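Local coordinates for protein beta-galactosidase (Trichoderma reesei, PDB 3OG2) that probably hydrolyses terminal non-reducing beta-D-galactose residues from beta-D-galactosides, as a glycosylated member of glycoside hydrolase family 35, at residues Pro21-Val26 with Ile209-Asn214; Leu904-Asp909 with Phe941-Gly946; Tyr917-Tyr922 with Ile956-Trp961. One frame throughout, in Å; residues are numbered along the deposited sequence. Where two conformers were deposited one is given.

Contact 1 of 3, residues Pro21-Val26 with Ile209-Asn214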
ATOM      1  N   PRO A  21      12.087 -22.977  16.894  1.00 10.43           N
ATOM      2  CA  PRO A  21      10.634 -22.722  16.918  1.00  9.39           C
ATOM      3  C   PRO A  21      10.083 -22.964  18.320  1.00 11.00           C
ATOM      4  O   PRO A  21      10.590 -23.858  19.059  1.00 11.30           O
ATOM      5  CB  PRO A  21      10.108 -23.740  15.895  1.00 10.03           C
ATOM      6  CG  PRO A  21      11.078 -24.881  15.979  1.00 11.30           C
ATOM      7  CD  PRO A  21      12.423 -24.223  16.155  1.00 11.33           C
ATOM      8  N   LEU A  22       9.059 -22.205  18.646  1.00 11.02           N
ATOM      9  CA  LEU A  22       8.368 -22.378  19.947  1.00 10.93           C
ATOM     10  C   LEU A  22       7.115 -23.242  19.821  1.00 11.67           C
ATOM     11  O   LEU A  22       6.421 -23.490  20.825  1.00 14.04           O
ATOM     12  CB  LEU A  22       8.016 -21.003  20.496  1.00 11.17           C
ATOM     13  CG  LEU A  22       9.232 -20.148  20.777  1.00 11.32           C
ATOM     14  CD1 LEU A  22       8.795 -18.786  21.341  1.00 13.17           C
ATOM     15  CD2 LEU A  22      10.184 -20.826  21.765  1.00 19.02           C
ATOM     16  N   GLN A  23       6.803 -23.646  18.605  1.00 10.89           N
ATOM     17  CA  GLN A  23       5.600 -24.378  18.226  1.00 10.25           C
ATOM     18  C   GLN A  23       5.931 -25.157  16.969  1.00  9.69           C
ATOM     19  O   GLN A  23       6.922 -24.810  16.315  1.00 11.20           O
ATOM     20  CB  GLN A  23       4.373 -23.449  18.052  1.00 11.33           C
ATOM     21  CG  GLN A  23       4.687 -22.097  17.382  1.00 10.34           C
ATOM     22  CD  GLN A  23       5.048 -22.250  15.914  1.00  8.53           C
ATOM     23  OE1 GLN A  23       4.314 -22.964  15.218  1.00 10.12           O
ATOM     24  NE2 GLN A  23       6.152 -21.672  15.422  1.00 10.07           N
ATOM     25  N   ASN A  24       5.055 -26.072  16.559  1.00 10.87           N
ATOM     26  CA  ASN A  24       5.470 -26.812  15.357  1.00 12.61           C
ATOM     27  C   ASN A  24       4.514 -26.586  14.192  1.00 11.26           C
ATOM     28  O   ASN A  24       4.549 -27.328  13.218  1.00 15.43           O
ATOM     29  CB  ASN A  24       5.638 -28.292  15.653  1.00 18.26           C
ATOM     30  CG  ASN A  24       4.313 -28.929  15.886  1.00 23.08           C
ATOM     31  OD1 ASN A  24       3.367 -28.288  16.318  1.00 26.94           O
ATOM     32  ND2 ASN A  24       4.221 -30.225  15.572  1.00 48.83           N
ATOM     33  N   ILE A  25       3.701 -25.545  14.229  1.00 10.21           N
ATOM     34  CA  ILE A  25       2.823 -25.210  13.097  0.50  9.41           C
ATOM     35  C   ILE A  25       3.608 -24.467  12.026  1.00  8.96           C
ATOM     36  O   ILE A  25       3.495 -24.766  10.841  1.00 12.39           O
ATOM     37  CB  ILE A  25       1.636 -24.433  13.681  0.50 10.67           C
ATOM     38  CG1 ILE A  25       1.056 -25.163  14.926  0.50 11.90           C
ATOM     39  CG2 ILE A  25       0.529 -24.149  12.694  0.50 10.51           C
ATOM     40  CD1 ILE A  25       0.570 -26.562  14.594  0.50 15.87           C
ATOM     41  N   VAL A  26       4.393 -23.480  12.447  1.00  8.95           N
ATOM     42  CA  VAL A  26       5.202 -22.681  11.512  1.00  8.24           C
ATOM     43  C   VAL A  26       6.663 -22.895  11.860  1.00  8.51           C
ATOM     44  O   VAL A  26       7.101 -22.475  12.932  1.00  9.16           O
ATOM     45  CB  VAL A  26       4.865 -21.175  11.547  1.00  8.57           C
ATOM     46  CG1 VAL A  26       5.641 -20.407  10.474  1.00  9.41           C
ATOM     47  CG2 VAL A  26       3.363 -20.922  11.323  1.00 11.40           C
ATOM     48  N   ILE A 209       4.097 -16.542  19.756  1.00  8.27           N
ATOM     49  CA  ILE A 209       4.913 -17.766  19.744  1.00  8.25           C
ATOM     50  C   ILE A 209       5.278 -18.149  18.317  1.00  7.79           C
ATOM     51  O   ILE A 209       6.069 -19.060  18.140  1.00  9.81           O
ATOM     52  CB  ILE A 209       4.218 -18.952  20.443  1.00 10.02           C
ATOM     53  CG1 ILE A 209       2.857 -19.281  19.836  1.00 10.16           C
ATOM     54  CG2 ILE A 209       4.146 -18.666  21.960  1.00 11.92           C
ATOM     55  CD1 ILE A 209       2.254 -20.560  20.465  1.00 13.54           C
ATOM     56  N   VAL A 210       4.726 -17.474  17.273  1.00  8.00           N
ATOM     57  CA  VAL A 210       5.149 -17.728  15.914  1.00  7.77           C
ATOM     58  C   VAL A 210       6.544 -17.173  15.724  1.00  7.41           C
ATOM     59  O   VAL A 210       7.074 -16.457  16.596  1.00  8.09           O
ATOM     60  CB  VAL A 210       4.150 -17.125  14.895  1.00  8.28           C
ATOM     61  CG1 VAL A 210       2.788 -17.890  15.029  1.00 10.79           C
ATOM     62  CG2 VAL A 210       3.986 -15.619  15.040  1.00  9.86           C
ATOM     63  N   PRO A 211       7.195 -17.534  14.615  1.00  7.90           N
ATOM     64  CA  PRO A 211       8.568 -17.056  14.424  1.00  7.51           C
ATOM     65  C   PRO A 211       8.601 -15.535  14.255  1.00  7.21           C
ATOM     66  O   PRO A 211       7.714 -14.930  13.662  1.00  7.87           O
ATOM     67  CB  PRO A 211       9.020 -17.731  13.144  1.00  8.62           C
ATOM     68  CG  PRO A 211       8.134 -18.989  13.077  1.00  9.82           C
ATOM     69  CD  PRO A 211       6.793 -18.480  13.544  1.00  8.14           C
ATOM     70  N   LEU A 212       9.743 -15.009  14.750  1.00  7.63           N
ATOM     71  CA  LEU A 212      10.027 -13.570  14.596  1.00  7.43           C
ATOM     72  C   LEU A 212      10.952 -13.370  13.401  1.00  7.43           C
ATOM     73  O   LEU A 212      11.969 -14.065  13.280  1.00  8.50           O
ATOM     74  CB  LEU A 212      10.741 -13.001  15.846  1.00  8.51           C
ATOM     75  CG  LEU A 212       9.958 -13.169  17.138  1.00 10.07           C
ATOM     76  CD1 LEU A 212      10.828 -12.697  18.307  1.00 13.05           C
ATOM     77  CD2 LEU A 212       8.631 -12.438  17.019  1.00 15.56           C
ATOM     78  N   ILE A 213      10.596 -12.441  12.553  1.00  6.99           N
ATOM     79  CA  ILE A 213      11.376 -12.111  11.350  1.00  6.89           C
ATOM     80  C   ILE A 213      11.633 -10.635  11.373  1.00  7.19           C
ATOM     81  O   ILE A 213      10.766  -9.830  11.764  1.00 10.21           O
ATOM     82  CB  ILE A 213      10.584 -12.533  10.115  1.00  8.17           C
ATOM     83  CG1 ILE A 213      11.425 -12.420   8.822  1.00  8.19           C
ATOM     84  CG2 ILE A 213       9.259 -11.788   9.948  1.00 10.41           C
ATOM     85  CD1 ILE A 213      10.830 -13.199   7.632  1.00 10.36           C
ATOM     86  N   ASN A 214      12.851 -10.236  10.991  1.00  7.69           N
ATOM     87  CA  ASN A 214      13.121  -8.800  10.942  1.00  7.69           C
ATOM     88  C   ASN A 214      13.252  -8.331   9.489  1.00  6.94           C
ATOM     89  O   ASN A 214      13.079  -9.078   8.553  1.00  8.30           O
ATOM     90  CB  ASN A 214      14.380  -8.416  11.775  1.00  8.48           C
ATOM     91  CG  ASN A 214      15.662  -8.973  11.206  1.00  9.11           C
ATOM     92  OD1 ASN A 214      15.720  -9.893  10.377  1.00  8.45           O
ATOM     93  ND2 ASN A 214      16.726  -8.479  11.777  1.00 15.34           N
TER
HETATM   94  O   HOH W   1       8.226 -20.150  16.917  1.00 10.71           O

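Contact 2 of 3, residues Leu904-Asp909 with Phe941-Gly946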
ATOM      1  N   LEU A 904     -15.442   6.381  -7.021  1.00  8.94           N
ATOM      2  CA  LEU A 904     -15.738   7.825  -7.087  1.00  9.52           C
ATOM      3  C   LEU A 904     -14.588   8.640  -6.554  1.00  8.83           C
ATOM      4  O   LEU A 904     -13.898   8.203  -5.600  1.00  9.65           O
ATOM      5  CB  LEU A 904     -16.986   8.152  -6.257  1.00 11.15           C
ATOM      6  CG  LEU A 904     -18.280   7.583  -6.884  1.00 11.93           C
ATOM      7  CD1 LEU A 904     -19.451   7.938  -5.953  1.00 14.11           C
ATOM      8  CD2 LEU A 904     -18.515   8.098  -8.291  1.00 14.84           C
ATOM      9  N   SER A 905     -14.379   9.842  -7.109  1.00 10.38           N
ATOM     10  CA  SER A 905     -13.315  10.686  -6.603  1.00  9.48           C
ATOM     11  C   SER A 905     -13.711  12.129  -6.788  1.00  9.62           C
ATOM     12  O   SER A 905     -14.601  12.422  -7.605  1.00 11.73           O
ATOM     13  CB  SER A 905     -12.000  10.476  -7.376  1.00 10.38           C
ATOM     14  OG  SER A 905     -12.291  10.562  -8.762  1.00 12.50           O
ATOM     15  N   PHE A 906     -13.123  12.985  -6.022  1.00  9.80           N
ATOM     16  CA  PHE A 906     -13.375  14.423  -6.056  1.00  8.87           C
ATOM     17  C   PHE A 906     -12.224  15.099  -6.773  1.00  9.39           C
ATOM     18  O   PHE A 906     -11.096  14.898  -6.374  1.00 10.60           O
ATOM     19  CB  PHE A 906     -13.538  15.015  -4.660  1.00 10.51           C
ATOM     20  CG  PHE A 906     -14.780  14.494  -3.961  1.00 10.66           C
ATOM     21  CD1 PHE A 906     -14.752  13.259  -3.339  1.00 11.77           C
ATOM     22  CD2 PHE A 906     -15.933  15.257  -3.948  1.00 12.37           C
ATOM     23  CE1 PHE A 906     -15.904  12.766  -2.722  1.00 12.05           C
ATOM     24  CE2 PHE A 906     -17.086  14.753  -3.339  1.00 12.81           C
ATOM     25  CZ  PHE A 906     -17.056  13.523  -2.723  1.00 13.06           C
ATOM     26  N   VAL A 907     -12.532  15.896  -7.815  1.00  9.81           N
ATOM     27  CA  VAL A 907     -11.443  16.451  -8.628  1.00 10.85           C
ATOM     28  C   VAL A 907     -11.431  17.967  -8.579  1.00 10.83           C
ATOM     29  O   VAL A 907     -12.472  18.576  -8.953  1.00 13.74           O
ATOM     30  CB  VAL A 907     -11.518  16.033 -10.110  1.00 12.20           C
ATOM     31  CG1 VAL A 907     -10.396  16.620 -10.956  1.00 14.48           C
ATOM     32  CG2 VAL A 907     -11.446  14.506 -10.165  1.00 15.66           C
ATOM     33  N   PHE A 908     -10.334  18.567  -8.179  1.00 11.62           N
ATOM     34  CA  PHE A 908     -10.150  19.999  -8.172  1.00 11.23           C
ATOM     35  C   PHE A 908      -9.509  20.391  -9.517  1.00 12.58           C
ATOM     36  O   PHE A 908      -8.551  19.752  -9.955  1.00 14.02           O
ATOM     37  CB  PHE A 908      -9.153  20.352  -7.049  1.00 11.90           C
ATOM     38  CG  PHE A 908      -9.724  20.271  -5.637  1.00 12.81           C
ATOM     39  CD1 PHE A 908      -9.923  19.051  -4.995  1.00 14.26           C
ATOM     40  CD2 PHE A 908     -10.084  21.392  -4.906  1.00 13.54           C
ATOM     41  CE1 PHE A 908     -10.445  18.984  -3.693  1.00 15.44           C
ATOM     42  CE2 PHE A 908     -10.574  21.364  -3.624  1.00 14.91           C
ATOM     43  CZ  PHE A 908     -10.750  20.153  -3.004  1.00 15.28           C
ATOM     44  N   ASP A 909     -10.035  21.483 -10.083  1.00 11.90           N
ATOM     45  CA  ASP A 909      -9.448  22.052 -11.303  1.00 13.88           C
ATOM     46  C   ASP A 909      -8.276  22.954 -10.942  1.00 12.56           C
ATOM     47  O   ASP A 909      -8.440  23.845 -10.104  1.00 15.30           O
ATOM     48  CB  ASP A 909     -10.544  22.834 -12.034  1.00 17.19           C
ATOM     49  CG  ASP A 909     -10.296  23.406 -13.391  1.00 33.45           C
ATOM     50  OD1 ASP A 909      -9.172  23.236 -13.895  1.00 49.62           O
ATOM     51  OD2 ASP A 909     -11.213  24.021 -13.981  1.00 50.81           O
ATOM     52  N   PHE A 941      -9.064  13.081  -5.670  1.00  8.70           N
ATOM     53  CA  PHE A 941      -9.142  12.540  -4.308  1.00  8.22           C
ATOM     54  C   PHE A 941     -10.151  11.414  -4.251  1.00  8.11           C
ATOM     55  O   PHE A 941     -11.352  11.701  -4.136  1.00  8.62           O
ATOM     56  CB  PHE A 941      -9.532  13.666  -3.297  1.00  7.86           C
ATOM     57  CG  PHE A 941      -8.396  14.680  -3.229  1.00  8.25           C
ATOM     58  CD1 PHE A 941      -8.290  15.733  -4.104  1.00  9.53           C
ATOM     59  CD2 PHE A 941      -7.397  14.530  -2.233  1.00  8.70           C
ATOM     60  CE1 PHE A 941      -7.235  16.672  -4.012  1.00  9.95           C
ATOM     61  CE2 PHE A 941      -6.367  15.476  -2.115  1.00  8.26           C
ATOM     62  CZ  PHE A 941      -6.274  16.520  -3.004  1.00  9.89           C
ATOM     63  N   PRO A 942      -9.724  10.164  -4.378  1.00  7.70           N
ATOM     64  CA  PRO A 942     -10.699   9.044  -4.326  1.00  8.29           C
ATOM     65  C   PRO A 942     -11.194   8.896  -2.902  1.00  7.74           C
ATOM     66  O   PRO A 942     -10.445   9.143  -1.917  1.00  9.22           O
ATOM     67  CB  PRO A 942      -9.858   7.817  -4.681  1.00  9.59           C
ATOM     68  CG  PRO A 942      -8.463   8.204  -4.332  1.00 12.92           C
ATOM     69  CD  PRO A 942      -8.355   9.683  -4.599  1.00  8.87           C
ATOM     70  N   VAL A 943     -12.440   8.492  -2.748  1.00  7.96           N
ATOM     71  CA  VAL A 943     -13.065   8.238  -1.446  1.00  7.84           C
ATOM     72  C   VAL A 943     -13.791   6.927  -1.569  1.00  8.24           C
ATOM     73  O   VAL A 943     -14.597   6.834  -2.483  1.00  9.62           O
ATOM     74  CB  VAL A 943     -13.984   9.383  -1.000  1.00  7.99           C
ATOM     75  CG1 VAL A 943     -14.547   9.053   0.373  1.00 10.69           C
ATOM     76  CG2 VAL A 943     -13.186  10.698  -1.008  1.00  8.90           C
ATOM     77  N   PRO A 944     -13.535   5.933  -0.730  1.00  8.49           N
ATOM     78  CA  PRO A 944     -14.169   4.633  -0.967  1.00  9.10           C
ATOM     79  C   PRO A 944     -15.648   4.572  -0.615  1.00  9.11           C
ATOM     80  O   PRO A 944     -16.119   5.196   0.313  1.00  9.60           O
ATOM     81  CB  PRO A 944     -13.431   3.708   0.005  1.00  9.63           C
ATOM     82  CG  PRO A 944     -12.952   4.620   1.090  1.00 10.30           C
ATOM     83  CD  PRO A 944     -12.657   5.954   0.452  1.00  9.04           C
ATOM     84  N   GLU A 945     -16.377   3.736  -1.406  1.00  9.23           N
ATOM     85  CA  GLU A 945     -17.668   3.264  -0.956  1.00  9.74           C
ATOM     86  C   GLU A 945     -17.542   2.720   0.455  1.00  9.94           C
ATOM     87  O   GLU A 945     -16.547   2.056   0.748  1.00 10.77           O
ATOM     88  CB  GLU A 945     -18.150   2.155  -1.924  1.00 11.14           C
ATOM     89  CG  GLU A 945     -19.585   1.717  -1.648  1.00 12.03           C
ATOM     90  CD  GLU A 945     -20.012   0.640  -2.613  1.00 12.19           C
ATOM     91  OE1 GLU A 945     -19.435   0.544  -3.731  1.00 14.07           O
ATOM     92  OE2 GLU A 945     -20.945  -0.120  -2.274  1.00 14.70           O
ATOM     93  N   GLY A 946     -18.496   3.023   1.335  1.00  9.88           N
ATOM     94  CA  GLY A 946     -18.319   2.649   2.750  1.00 10.41           C
ATOM     95  C   GLY A 946     -18.170   3.928   3.516  1.00  8.54           C
ATOM     96  O   GLY A 946     -18.921   4.228   4.459  1.00 11.08           O
TER
HETATM   97  O   HOH W   2     -15.483   5.189  -4.456  1.00 10.40           O

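Contact 3 of 3, residues Tyr917-Tyr922 with Ile956-Trp961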
ATOM      1  N   TYR A 917      -4.167  28.684  -2.638  1.00 11.81           N
ATOM      2  CA  TYR A 917      -4.991  28.316  -1.511  1.00 10.02           C
ATOM      3  C   TYR A 917      -4.694  26.859  -1.107  1.00  9.19           C
ATOM      4  O   TYR A 917      -4.132  26.104  -1.890  1.00  9.95           O
ATOM      5  CB  TYR A 917      -6.484  28.478  -1.803  1.00 12.27           C
ATOM      6  CG  TYR A 917      -7.076  27.547  -2.847  1.00 11.19           C
ATOM      7  CD1 TYR A 917      -6.970  27.840  -4.212  1.00 11.77           C
ATOM      8  CD2 TYR A 917      -7.753  26.414  -2.461  1.00 11.30           C
ATOM      9  CE1 TYR A 917      -7.517  26.994  -5.156  1.00 11.79           C
ATOM     10  CE2 TYR A 917      -8.308  25.569  -3.411  1.00 11.06           C
ATOM     11  CZ  TYR A 917      -8.197  25.852  -4.736  1.00 11.23           C
ATOM     12  OH  TYR A 917      -8.770  25.001  -5.652  1.00 13.24           O
ATOM     13  N   ARG A 918      -5.151  26.615   0.124  1.00  9.38           N
ATOM     14  CA  ARG A 918      -5.092  25.250   0.650  1.00 10.02           C
ATOM     15  C   ARG A 918      -6.523  24.833   0.927  1.00 10.47           C
ATOM     16  O   ARG A 918      -7.324  25.693   1.349  1.00 12.60           O
ATOM     17  CB  ARG A 918      -4.241  25.170   1.936  1.00 11.07           C
ATOM     18  CG  ARG A 918      -2.842  25.725   1.619  1.00 11.66           C
ATOM     19  CD  ARG A 918      -1.975  25.821   2.851  1.00 11.54           C
ATOM     20  NE  ARG A 918      -1.550  24.550   3.478  1.00 10.21           N
ATOM     21  CZ  ARG A 918      -0.426  23.929   3.209  1.00  8.62           C
ATOM     22  NH1 ARG A 918       0.398  24.413   2.268  1.00  9.60           N
ATOM     23  NH2 ARG A 918      -0.134  22.806   3.850  1.00 10.38           N
ATOM     24  N   ALA A 919      -6.882  23.607   0.674  1.00  9.07           N
ATOM     25  CA  ALA A 919      -8.246  23.164   0.967  1.00  8.60           C
ATOM     26  C   ALA A 919      -8.168  21.812   1.673  1.00  7.92           C
ATOM     27  O   ALA A 919      -7.201  21.026   1.511  1.00 10.33           O
ATOM     28  CB  ALA A 919      -9.056  22.998  -0.330  1.00 10.51           C
ATOM     29  N   LEU A 920      -9.155  21.549   2.486  1.00  8.13           N
ATOM     30  CA  LEU A 920      -9.364  20.254   3.120  1.00  8.07           C
ATOM     31  C   LEU A 920     -10.712  19.703   2.613  1.00  8.64           C
ATOM     32  O   LEU A 920     -11.683  20.446   2.565  1.00 10.77           O
ATOM     33  CB  LEU A 920      -9.410  20.366   4.633  1.00  9.27           C
ATOM     34  CG  LEU A 920      -8.162  20.936   5.286  1.00 12.31           C
ATOM     35  CD1 LEU A 920      -8.436  21.235   6.743  1.00 15.28           C
ATOM     36  CD2 LEU A 920      -7.040  19.885   5.183  1.00 17.60           C
ATOM     37  N   LEU A 921     -10.695  18.418   2.296  1.00  7.95           N
ATOM     38  CA  LEU A 921     -11.894  17.727   1.815  1.00  7.88           C
ATOM     39  C   LEU A 921     -12.426  16.815   2.930  1.00  7.79           C
ATOM     40  O   LEU A 921     -11.638  15.998   3.434  1.00  8.82           O
ATOM     41  CB  LEU A 921     -11.551  16.903   0.561  1.00  9.30           C
ATOM     42  CG  LEU A 921     -12.678  16.015   0.054  1.00  9.99           C
ATOM     43  CD1 LEU A 921     -13.855  16.821  -0.513  1.00 12.54           C
ATOM     44  CD2 LEU A 921     -12.099  15.102  -1.040  1.00 11.90           C
ATOM     45  N   TYR A 922     -13.677  16.912   3.295  1.00  8.54           N
ATOM     46  CA  TYR A 922     -14.305  16.030   4.253  1.00  8.36           C
ATOM     47  C   TYR A 922     -15.459  15.313   3.588  1.00  8.11           C
ATOM     48  O   TYR A 922     -16.200  15.906   2.800  1.00  9.24           O
ATOM     49  CB  TYR A 922     -14.808  16.839   5.413  1.00 10.21           C
ATOM     50  CG  TYR A 922     -13.757  17.224   6.418  1.00 11.92           C
ATOM     51  CD1 TYR A 922     -13.610  16.339   7.495  1.00 14.95           C
ATOM     52  CD2 TYR A 922     -12.970  18.359   6.435  1.00 15.79           C
ATOM     53  CE1 TYR A 922     -12.748  16.453   8.553  1.00 16.89           C
ATOM     54  CE2 TYR A 922     -12.057  18.483   7.538  1.00 16.11           C
ATOM     55  CZ  TYR A 922     -11.944  17.571   8.541  1.00 19.31           C
ATOM     56  OH  TYR A 922     -11.077  17.716   9.641  1.00 23.12           O
ATOM     57  N   ILE A 956     -20.592  16.581   2.321  0.50 11.09           N
ATOM     58  CA  ILE A 956     -19.293  16.906   1.753  0.50 11.32           C
ATOM     59  C   ILE A 956     -18.838  18.278   2.238  0.50 10.42           C
ATOM     60  O   ILE A 956     -19.612  19.235   2.234  0.50 11.93           O
ATOM     61  CB  ILE A 956     -19.315  16.890   0.215  0.50 13.79           C
ATOM     62  CG1 ILE A 956     -19.512  15.499  -0.394  0.50 14.38           C
ATOM     63  CG2 ILE A 956     -18.062  17.547  -0.344  0.50 13.61           C
ATOM     64  CD1 ILE A 956     -18.458  14.497   0.021  0.50 13.29           C
ATOM     65  N   GLY A 957     -17.582  18.367   2.664  1.00  9.55           N
ATOM     66  CA  GLY A 957     -17.063  19.590   3.233  1.00  9.55           C
ATOM     67  C   GLY A 957     -15.829  20.009   2.497  1.00  9.03           C
ATOM     68  O   GLY A 957     -14.981  19.171   2.141  1.00 10.45           O
ATOM     69  N   VAL A 958     -15.675  21.310   2.275  1.00  8.81           N
ATOM     70  CA  VAL A 958     -14.465  21.853   1.699  1.00  9.07           C
ATOM     71  C   VAL A 958     -14.057  23.074   2.542  1.00  8.81           C
ATOM     72  O   VAL A 958     -14.787  24.064   2.609  1.00 10.21           O
ATOM     73  CB  VAL A 958     -14.679  22.270   0.246  1.00 10.80           C
ATOM     74  CG1 VAL A 958     -13.405  22.893  -0.339  1.00 13.17           C
ATOM     75  CG2 VAL A 958     -15.152  21.108  -0.592  1.00 13.09           C
ATOM     76  N   ALA A 959     -12.864  23.005   3.151  1.00  8.91           N
ATOM     77  CA  ALA A 959     -12.261  24.171   3.799  1.00  8.92           C
ATOM     78  C   ALA A 959     -11.434  24.876   2.735  1.00  8.93           C
ATOM     79  O   ALA A 959     -10.767  24.215   1.984  1.00 11.76           O
ATOM     80  CB  ALA A 959     -11.399  23.783   5.011  1.00 10.96           C
ATOM     81  N   LEU A 960     -11.511  26.199   2.750  1.00  8.76           N
ATOM     82  CA  LEU A 960     -10.771  27.024   1.790  1.00  9.67           C
ATOM     83  C   LEU A 960      -9.968  28.039   2.581  1.00  9.76           C
ATOM     84  O   LEU A 960     -10.569  28.908   3.227  1.00 10.91           O
ATOM     85  CB  LEU A 960     -11.779  27.710   0.843  1.00 12.66           C
ATOM     86  CG  LEU A 960     -11.186  28.754  -0.103  1.00 13.31           C
ATOM     87  CD1 LEU A 960     -10.227  28.056  -1.045  1.00 14.77           C
ATOM     88  CD2 LEU A 960     -12.301  29.485  -0.831  1.00 15.80           C
ATOM     89  N   TRP A 961      -8.652  27.946   2.497  1.00  9.81           N
ATOM     90  CA  TRP A 961      -7.732  28.855   3.155  1.00  9.03           C
ATOM     91  C   TRP A 961      -7.067  29.647   2.027  1.00  8.65           C
ATOM     92  O   TRP A 961      -6.197  29.098   1.326  1.00 10.41           O
ATOM     93  CB  TRP A 961      -6.758  28.066   4.039  1.00  9.89           C
ATOM     94  CG  TRP A 961      -5.630  28.830   4.669  1.00  8.99           C
ATOM     95  CD1 TRP A 961      -5.308  30.168   4.690  1.00  9.63           C
ATOM     96  CD2 TRP A 961      -4.569  28.235   5.454  1.00  9.96           C
ATOM     97  NE1 TRP A 961      -4.160  30.418   5.407  1.00  9.56           N
ATOM     98  CE2 TRP A 961      -3.690  29.230   5.883  1.00 10.14           C
ATOM     99  CE3 TRP A 961      -4.335  26.895   5.803  1.00 12.23           C
ATOM    100  CZ2 TRP A 961      -2.550  28.964   6.665  1.00 11.29           C
ATOM    101  CZ3 TRP A 961      -3.221  26.610   6.570  1.00 13.85           C
ATOM    102  CH2 TRP A 961      -2.343  27.638   6.992  1.00 12.53           C
TER

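Contact 1 of 3, residues Pro21-Val26 with Ile209-Asn214
Gln23 and Val26 meet Ile209 and Pro211 in a water-bridged packing of two loops, one leading into strand 26-28 and the other following helix 193-205. The folded side chain of Gln23 is the centrepiece. Its CG sits between backbone N and carbonyl carbon (chi1 39°), and a second bend at chi2 turns the amide back over its own loop toward Val26. There the amide pairs with both backbone polar atoms of that residue. Val26 N donates to Gln23 OE1 over 2.8 Å, almost straight at 173° and on a lone pair in the carbonyl plane. Gln23 NE2 returns a bond of 2.8 Å to Val26 O, again on a lone pair, with the acceptor lying near the amide plane. Two bonds of opposite sense hold the amide flat and fix which end is oxygen and which is nitrogen.

The remaining bonding of Gln23 NE2 goes to a water 3.0 Å away, and this water joins the loops. It donates to Ile209 O at 2.7 Å and accepts from Leu22 N at 2.8 Å, so that three protein atoms grip it. The same carbonyl is approached by carbon, with Gln23 CG 3.4 Å from Ile209 O. Farther along, the contact becomes apolar. Val26 CG1 rests against the ring of Pro211, 3.8 Å from its CD, while Pro211 CG lies 3.6 Å from Val26 O.

Beyond the contact, Pro211 and Ile213 hydrogen-bond to Tyr175 of strand 172-177, whose far end leads to the galactose-binding Asn179 and Glu180. This is consistent with a position at the N-terminal ends of the barrel strands, with an N-terminal segment packed on the floor of the TIM barrel.

Contact 2 of 3, residues Leu904-Asp909 with Phe941-Gly946
Leu904 is tied to Val943 by one direct bond and one water. Leu904 O accepts from Val943 N at 3.2 Å, while the water accepts from Leu904 N at 2.8 Å and donates to Val943 O at 2.7 Å.

Ser905 comes next, in a non-hydrogen-bonded antiparallel pair with Pro942. The chains are pressed close here, and Ser905 CB lies 3.6 Å from Pro942 CA. The approach is made by CB; the hydroxyl OG is hydrogen-bonded to Glu940 instead.

Phe906 brings regular hydrogen-bonded pairing. Its backbone N donates to Phe941 O over 2.9 Å, and Phe941 N answers with a bond to Phe906 O. The first torsion of Phe906 (chi1 -66°) sets the ring beside its own backbone N, anti to the carbonyl carbon, and the second (chi2 81°) gives the ring its rotation, edge on to Phe941 O. That oxygen lies in plane at the edge, and Val943 CG2 comes up beside it, 3.8 Å from Phe906 CD1. Phe941 mirrors this on the other strand, with Phe906 O in plane at the edge of its ring.

Past Val907, which points away, Phe908 meets the Phe941 ring. Phe908 CD1 is 3.7 Å from Phe941 CE1, with the ring planes 75° apart in an oblique encounter. A neighbour holds the Phe908 ring from elsewhere, since it also stacks on Tyr931.

Strand 900-908 is thus flanked by strand 940-943 and by strand 973-977, which bonds to Ser905 and Val907. The aromatic side of the pair packs against the second sheet of the domain, Phe906 and Phe941 on strand 917-923 and Val943 and Phe941 on strand 926-932.

Contact 3 of 3, residues Tyr917-Tyr922 with Ile956-Trp961
Arg918 and Trp961 open an antiparallel ladder inside the five-stranded sheet of a galactose-binding-like beta domain, in which strands 917-923 and 953-962 run side by side. Three doubly hydrogen-bonded pairs carry it: Arg918 with Trp961, Leu920 with Ala959 and Tyr922 with Gly957. Their six bonds follow one another without a bulge, beginning with Arg918 N to Trp961 O, 3.0 Å, and ending with Gly957 N to Tyr922 O, 2.8 Å.

On the face bearing these pairs, Arg918 and Trp961 point the same way. Trp961 CG stands anti to its backbone N (chi1 173°), which sets the indole beside the aliphatic part of the arginine. Arg918 CD then lies over the six-membered ring, 4.2 Å from its centroid and 24° off the normal, a CH-pi contact displaced toward the rim. A bend at chi3 carries the guanidinium onward, its plane steeply inclined to the indole. Farther down the same face small residues meet the larger ones. Ala959 CB touches Leu920 CB at 4.0 Å, and Tyr922 CB lies 4.2 Å from Gly957 CA, where no side chain stands between them.

The opposite face holds Leu960, whose side chain crosses that of Tyr917 at about a right angle. Leu960 CD1 reaches Tyr917 CD2 at 3.3 Å, a tight approach. At the other end of that face, Leu921 CD1 comes 3.7 Å from Gly957 O.

Chemically, the pair divides its labour. Carbon surfaces meet across the ladder, while the polar ends turn outward to partners beyond the sheet: Arg918 NH2 forms a salt bridge to Asp783, NH1 a hydrogen bond to Ala737 O, and Trp961 NE1 is hydrogen-bonded to Ser741 OG. The arginine charge, with Asp783 beside it, is probably well balanced although the residue is buried.

How the contacts relate
From the N terminus, contact 1 comes first: it closes a long loop by bringing residues 21-26 onto residues 209-214. Both later contacts come in series after it, on the other side of the chain's centre and about 42 and 48 Å away, centre to centre. Contacts 2 and 3 each close a loop of some thirty residues, and the two cross, because their segments alternate: 904-909, 917-922, 941-946, 956-961. Their centres are about 13 Å apart and they pack directly, with Phe941 CB 3.7 Å from Leu921 CD2 and Phe908 touching Tyr917. The crossed pair joins two sheets of one beta domain, whereas contact 1 ties the N-terminal segment to a loop of the TIM barrel.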